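Long-range contacts in lantibiotic dehydratase (Microbispora corallina, PDB 5EHK), which probably dehydrates serine and threonine residues of a lantibiotic precursor peptide in a tRNA-dependent way during biosynthesis of the antibiotic NAI-107: residues M13-V18 / P140-L145; G165-T170 / D369-L374. All coordinates share one frame; numbering follows the deposited sequence.

Contact 1: M13-V18 / P140-L145; sequences MVRTPV and PTPFGL
Arg15 lays its aliphatic stem across the ring of Pro142 near the end of strand 6-17, where the strand is flanked by the irregular loop that runs from helix 119-138 into strand 147-155. That loop delivers the chain into the antiparallel neighbour of the very strand it touches. Arg15 CB approaches Pro140 O at 3.2 Å, and its CG stands beside the backbone N (chi1 -41°). From there the chain runs extended to NE, bringing CD to 3.5 Å from Pro142 CD. Arginine suits this place because its methylenes pack against a proline ring while the charged end reaches past it, where NH1 forms a salt bridge with Glu785. The next residue, Thr16, directs its CB away from the loop, and OG1 makes a weak hydrogen bond back to Arg15 O. Its backbone N lies 3.4 Å from Pro140 O at a poor angle, and no hydrogen bond joins the two segments; strand pairing falls to the neighbours, with Thr16 bonded to Gly148 and Arg15 to Glu785. Pro17 then brings the CD corner of its ring against Pro140: CD lies 3.7 Å from Pro140 CA and 4.3 Å from Pro140 CB. With no N-H to offer, Pro17 fits the last position of a strand, and the prolines of the loop likewise suit a path without regular backbone pairing. Val18 makes a backbone bond with Phe146, and its CG1, placed beside its own backbone N, rests 3.2 Å from Leu145 O.

Contact 2: G165-T170 / D369-L374; sequences GHRTRT and DLRIDL
His166 stands beside Arg371, Ile372 and Asp373 just before an antiparallel ladder between strand 167-172 and strand 366-379. Its CB lies 3.6 Å from Arg371 O and 4.3 Å from Leu370 CD1. Beyond CG, ND1 accepts a hydrogen bond from Asp373 N at 2.9 Å, nearly straight at 170° and near the ring plane. CE1 lies 3.4 Å from the same Asp373 N and 4.1 Å from Ile372 CG2, while Ile372 CD1 sits over one ring face, a CH-pi contact 4.2 Å from the centroid. An imidazole suits the spot, offering an acceptor at its edge and a flat face to a branched aliphatic chain. Asp373 OD2 takes the N-H of Gly165 through its anti lone pair.

Along the ladder, Arg167 with Arg371 and Arg169 with Asp369 form hydrogen-bonded pairs flanking the non-hydrogen-bonded pair Thr168 with Leu370. Bent at chi3 (74°), Arg169 brings NH2 to Asp369 OD2 at 3.2 Å in a salt bridge; OD2 lies in the guanidinium plane, the carboxylate turned 69° from it. Water 1 accepts from NE and donates weakly to the same OD2, while NH1 reaches Thr541 O. Polar bonds thus fix the register, and ND1 as acceptor is consistent with a ring proton on NE2.

The two contacts, their centres about 9 Å apart, both mix buried with solvent-accessible residues, but differ in chemistry. Contact 1 sets a strand end against a loop through proline rings, arginine methylenes, a valine methyl and two carbonyl oxygens, whereas contact 2 pairs two strands through backbone hydrogen bonds and a salt bridge. Strand 147-155 ties them together, pairing antiparallel with strand 6-17 and parallel with strand 366-379. Side chains join them directly: Val18 CG1 lies 3.7 Å from Leu370 CD2, and the methyl CD2 of Leu145 packs 3.5 Å from the hydroxyl oxygen OG1 of Thr168. Thr168 and Leu370 thus turn toward contact 1, while Arg169 and Asp369 lie on the other sheet face.

Contact 1: M13-V18 / P140-L145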
loop_
_atom_site.group_PDB
_atom_site.type_symbol
_atom_site.label_atom_id
_atom_site.label_comp_id
_atom_site.label_asym_id
_atom_site.label_seq_id
_atom_site.Cartn_x
_atom_site.Cartn_y
_atom_site.Cartn_z
ATOM N N MET A 13 -23.750 -8.094 34.123
ATOM C CA MET A 13 -24.464 -9.260 33.612
ATOM C C MET A 13 -23.569 -10.485 33.704
ATOM O O MET A 13 -22.353 -10.363 33.725
ATOM C CB MET A 13 -24.950 -9.045 32.175
ATOM C CG MET A 13 -25.970 -10.079 31.705
ATOM S SD MET A 13 -26.399 -10.039 29.944
ATOM C CE MET A 13 -24.912 -10.711 29.192
ATOM N N VAL A 14 -24.178 -11.661 33.775
ATOM C CA VAL A 14 -23.438 -12.905 33.895
ATOM C C VAL A 14 -23.938 -13.799 32.797
ATOM O O VAL A 14 -25.148 -13.858 32.565
ATOM C CB VAL A 14 -23.711 -13.600 35.237
ATOM C CG1 VAL A 14 -22.930 -14.895 35.324
ATOM C CG2 VAL A 14 -23.352 -12.677 36.387
ATOM N N ARG A 15 -23.013 -14.428 32.075
ATOM C CA ARG A 15 -23.362 -15.447 31.090
ATOM C C ARG A 15 -22.914 -16.764 31.667
ATOM O O ARG A 15 -21.832 -16.841 32.247
ATOM C CB ARG A 15 -22.625 -15.243 29.766
ATOM C CG ARG A 15 -22.494 -13.823 29.255
ATOM C CD ARG A 15 -21.759 -13.834 27.917
ATOM N NE ARG A 15 -21.706 -12.515 27.298
ATOM C CZ ARG A 15 -20.580 -11.826 27.131
ATOM N NH1 ARG A 15 -19.412 -12.330 27.527
ATOM N NH2 ARG A 15 -20.619 -10.632 26.575
ATOM N N THR A 16 -23.725 -17.802 31.525
ATOM C CA THR A 16 -23.365 -19.097 32.093
ATOM C C THR A 16 -24.124 -20.275 31.476
ATOM O O THR A 16 -25.270 -20.118 31.062
ATOM C CB THR A 16 -23.542 -19.045 33.617
ATOM O OG1 THR A 16 -22.246 -19.026 34.230
ATOM C CG2 THR A 16 -24.377 -20.224 34.151
ATOM N N PRO A 17 -23.486 -21.459 31.401
ATOM C CA PRO A 17 -24.230 -22.624 30.896
ATOM C C PRO A 17 -25.143 -23.260 31.960
ATOM O O PRO A 17 -24.925 -23.043 33.151
ATOM C CB PRO A 17 -23.107 -23.594 30.498
ATOM C CG PRO A 17 -21.978 -23.246 31.411
ATOM C CD PRO A 17 -22.076 -21.774 31.689
ATOM N N VAL A 18 -26.138 -24.042 31.545
ATOM C CA VAL A 18 -27.025 -24.681 32.517
ATOM C C VAL A 18 -26.237 -25.650 33.395
ATOM O O VAL A 18 -26.418 -25.671 34.611
ATOM C CB VAL A 18 -28.176 -25.463 31.865
ATOM C CG1 VAL A 18 -28.722 -24.731 30.660
ATOM C CG2 VAL A 18 -27.698 -26.824 31.478
ATOM N N PRO A 140 -20.292 -20.603 28.326
ATOM C CA PRO A 140 -21.086 -19.502 28.882
ATOM C C PRO A 140 -21.841 -18.685 27.838
ATOM O O PRO A 140 -22.789 -18.001 28.220
ATOM C CB PRO A 140 -20.038 -18.625 29.576
ATOM C CG PRO A 140 -18.746 -18.962 28.896
ATOM C CD PRO A 140 -18.843 -20.397 28.471
ATOM N N THR A 141 -21.483 -18.790 26.561
ATOM C CA THR A 141 -22.085 -17.939 25.541
ATOM C C THR A 141 -23.589 -18.203 25.440
ATOM O O THR A 141 -24.000 -19.336 25.160
ATOM C CB THR A 141 -21.421 -18.165 24.167
ATOM O OG1 THR A 141 -20.000 -18.171 24.311
ATOM C CG2 THR A 141 -21.836 -17.087 23.183
ATOM N N PRO A 142 -24.411 -17.179 25.745
ATOM C CA PRO A 142 -25.864 -17.382 25.789
ATOM C C PRO A 142 -26.364 -17.826 24.438
ATOM O O PRO A 142 -26.339 -17.056 23.483
ATOM C CB PRO A 142 -26.403 -16.000 26.162
ATOM C CG PRO A 142 -25.320 -15.380 26.943
ATOM C CD PRO A 142 -24.038 -15.850 26.265
ATOM N N PHE A 143 -26.761 -19.086 24.358
ATOM C CA PHE A 143 -27.271 -19.661 23.129
ATOM C C PHE A 143 -28.772 -19.985 23.307
ATOM O O PHE A 143 -29.560 -19.088 23.603
ATOM C CB PHE A 143 -26.428 -20.865 22.675
ATOM C CG PHE A 143 -26.730 -21.313 21.274
ATOM C CD1 PHE A 143 -27.429 -20.475 20.393
ATOM C CD2 PHE A 143 -26.357 -22.569 20.836
ATOM C CE1 PHE A 143 -27.738 -20.876 19.105
ATOM C CE2 PHE A 143 -26.660 -22.982 19.533
ATOM C CZ PHE A 143 -27.351 -22.133 18.674
ATOM N N GLY A 144 -29.181 -21.231 23.108
ATOM C CA GLY A 144 -30.602 -21.538 23.170
ATOM C C GLY A 144 -31.014 -21.978 24.561
ATOM O O GLY A 144 -31.284 -21.151 25.430
ATOM N N LEU A 145 -31.036 -23.289 24.779
ATOM C CA LEU A 145 -31.217 -23.834 26.121
ATOM C C LEU A 145 -29.900 -24.336 26.707
ATOM O O LEU A 145 -29.890 -25.035 27.722
ATOM C CB LEU A 145 -32.236 -24.966 26.119
ATOM C CG LEU A 145 -33.667 -24.502 25.904
ATOM C CD1 LEU A 145 -34.453 -25.568 25.164
ATOM C CD2 LEU A 145 -34.281 -24.177 27.261
#

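Contact 2: G165-T170 / D369-L374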
loop_
_atom_site.group_PDB
_atom_site.type_symbol
_atom_site.label_atom_id
_atom_site.label_comp_id
_atom_site.label_asym_id
_atom_site.label_seq_id
_atom_site.Cartn_x
_atom_site.Cartn_y
_atom_site.Cartn_z
ATOM N N GLY A 165 -34.032 -23.103 39.091
ATOM C CA GLY A 165 -35.258 -22.616 38.481
ATOM C C GLY A 165 -35.093 -21.761 37.230
ATOM O O GLY A 165 -35.569 -20.630 37.186
ATOM N N HIS A 166 -34.450 -22.308 36.204
ATOM C CA HIS A 166 -34.168 -21.570 34.972
ATOM C C HIS A 166 -35.426 -21.338 34.150
ATOM O O HIS A 166 -36.254 -22.240 33.990
ATOM C CB HIS A 166 -33.133 -22.310 34.126
ATOM C CG HIS A 166 -31.913 -22.721 34.886
ATOM N ND1 HIS A 166 -31.322 -21.916 35.836
ATOM C CD2 HIS A 166 -31.189 -23.864 34.857
ATOM C CE1 HIS A 166 -30.278 -22.540 36.350
ATOM N NE2 HIS A 166 -30.176 -23.726 35.774
ATOM N N ARG A 167 -35.559 -20.119 33.637
ATOM C CA ARG A 167 -36.708 -19.723 32.828
ATOM C C ARG A 167 -36.343 -19.253 31.428
ATOM O O ARG A 167 -35.337 -18.578 31.212
ATOM C CB ARG A 167 -37.448 -18.593 33.529
ATOM C CG ARG A 167 -38.170 -19.007 34.772
ATOM C CD ARG A 167 -39.183 -20.084 34.465
ATOM N NE ARG A 167 -40.377 -19.830 35.262
ATOM C CZ ARG A 167 -41.335 -18.978 34.900
ATOM N NH1 ARG A 167 -41.229 -18.300 33.759
ATOM N NH2 ARG A 167 -42.389 -18.787 35.681
ATOM N N THR A 168 -37.224 -19.580 30.496
ATOM C CA THR A 168 -37.038 -19.316 29.085
ATOM C C THR A 168 -37.869 -18.107 28.674
ATOM O O THR A 168 -38.917 -17.853 29.259
ATOM C CB THR A 168 -37.449 -20.559 28.273
ATOM O OG1 THR A 168 -36.352 -21.472 28.233
ATOM C CG2 THR A 168 -37.763 -20.200 26.870
ATOM N N ARG A 169 -37.364 -17.300 27.746
ATOM C CA ARG A 169 -38.236 -16.385 27.003
ATOM C C ARG A 169 -38.155 -16.768 25.532
ATOM O O ARG A 169 -37.053 -16.898 25.003
ATOM C CB ARG A 169 -37.792 -14.940 27.110
ATOM C CG ARG A 169 -38.396 -14.120 25.999
ATOM C CD ARG A 169 -38.225 -12.658 26.236
ATOM N NE ARG A 169 -36.835 -12.312 25.975
ATOM C CZ ARG A 169 -36.260 -11.181 26.357
ATOM N NH1 ARG A 169 -36.950 -10.272 27.042
ATOM N NH2 ARG A 169 -34.985 -10.974 26.071
ATOM N N THR A 170 -39.302 -16.918 24.871
ATOM C CA THR A 170 -39.347 -17.362 23.474
ATOM C C THR A 170 -40.028 -16.346 22.550
ATOM O O THR A 170 -41.111 -15.848 22.839
ATOM C CB THR A 170 -40.038 -18.729 23.354
ATOM O OG1 THR A 170 -39.384 -19.647 24.230
ATOM C CG2 THR A 170 -39.979 -19.268 21.915
ATOM N N ASP A 369 -34.027 -17.129 24.602
ATOM C CA ASP A 369 -33.047 -16.677 25.575
ATOM C C ASP A 369 -33.362 -17.359 26.905
ATOM O O ASP A 369 -34.535 -17.539 27.263
ATOM C CB ASP A 369 -33.093 -15.158 25.771
ATOM C CG ASP A 369 -32.955 -14.366 24.460
ATOM O OD1 ASP A 369 -32.369 -14.888 23.471
ATOM O OD2 ASP A 369 -33.428 -13.193 24.452
ATOM N N LEU A 370 -32.319 -17.719 27.643
ATOM C CA LEU A 370 -32.483 -18.451 28.875
ATOM C C LEU A 370 -32.092 -17.592 30.056
ATOM O O LEU A 370 -30.984 -17.072 30.104
ATOM C CB LEU A 370 -31.579 -19.659 28.855
ATOM C CG LEU A 370 -31.813 -20.613 30.014
ATOM C CD1 LEU A 370 -33.283 -21.010 30.060
ATOM C CD2 LEU A 370 -30.899 -21.819 29.892
ATOM N N ARG A 371 -32.993 -17.438 31.020
ATOM C CA ARG A 371 -32.612 -16.773 32.261
ATOM C C ARG A 371 -32.114 -17.813 33.251
ATOM O O ARG A 371 -32.839 -18.754 33.596
ATOM C CB ARG A 371 -33.740 -15.954 32.876
ATOM C CG ARG A 371 -33.285 -15.216 34.127
ATOM C CD ARG A 371 -34.366 -14.321 34.665
ATOM N NE ARG A 371 -35.552 -15.095 34.979
ATOM C CZ ARG A 371 -35.699 -15.753 36.119
ATOM N NH1 ARG A 371 -34.741 -15.690 37.039
ATOM N NH2 ARG A 371 -36.800 -16.460 36.343
ATOM N N ILE A 372 -30.855 -17.670 33.653
ATOM C CA ILE A 372 -30.227 -18.576 34.601
ATOM C C ILE A 372 -30.580 -18.243 36.053
ATOM O O ILE A 372 -30.484 -17.084 36.470
ATOM C CB ILE A 372 -28.701 -18.541 34.438
ATOM C CG1 ILE A 372 -28.297 -19.153 33.094
ATOM C CG2 ILE A 372 -28.012 -19.257 35.595
ATOM C CD1 ILE A 372 -28.841 -20.557 32.819
ATOM N N ASP A 373 -31.004 -19.254 36.815
ATOM C CA ASP A 373 -31.210 -19.097 38.261
ATOM C C ASP A 373 -29.867 -19.170 38.970
ATOM O O ASP A 373 -29.320 -20.248 39.199
ATOM C CB ASP A 373 -32.186 -20.155 38.809
ATOM C CG ASP A 373 -32.496 -19.963 40.298
ATOM O OD1 ASP A 373 -32.126 -18.910 40.865
ATOM O OD2 ASP A 373 -33.120 -20.866 40.902
ATOM N N LEU A 374 -29.346 -18.003 39.315
ATOM C CA LEU A 374 -27.999 -17.877 39.847
ATOM C C LEU A 374 -27.870 -16.472 40.376
ATOM O O LEU A 374 -28.177 -15.492 39.692
ATOM C CB LEU A 374 -26.953 -18.131 38.757
ATOM C CG LEU A 374 -25.436 -17.985 38.978
ATOM C CD1 LEU A 374 -24.837 -19.078 39.876
ATOM C CD2 LEU A 374 -24.720 -17.973 37.622
HETATM O O HOH W 1 -36.154 -13.762 23.960
#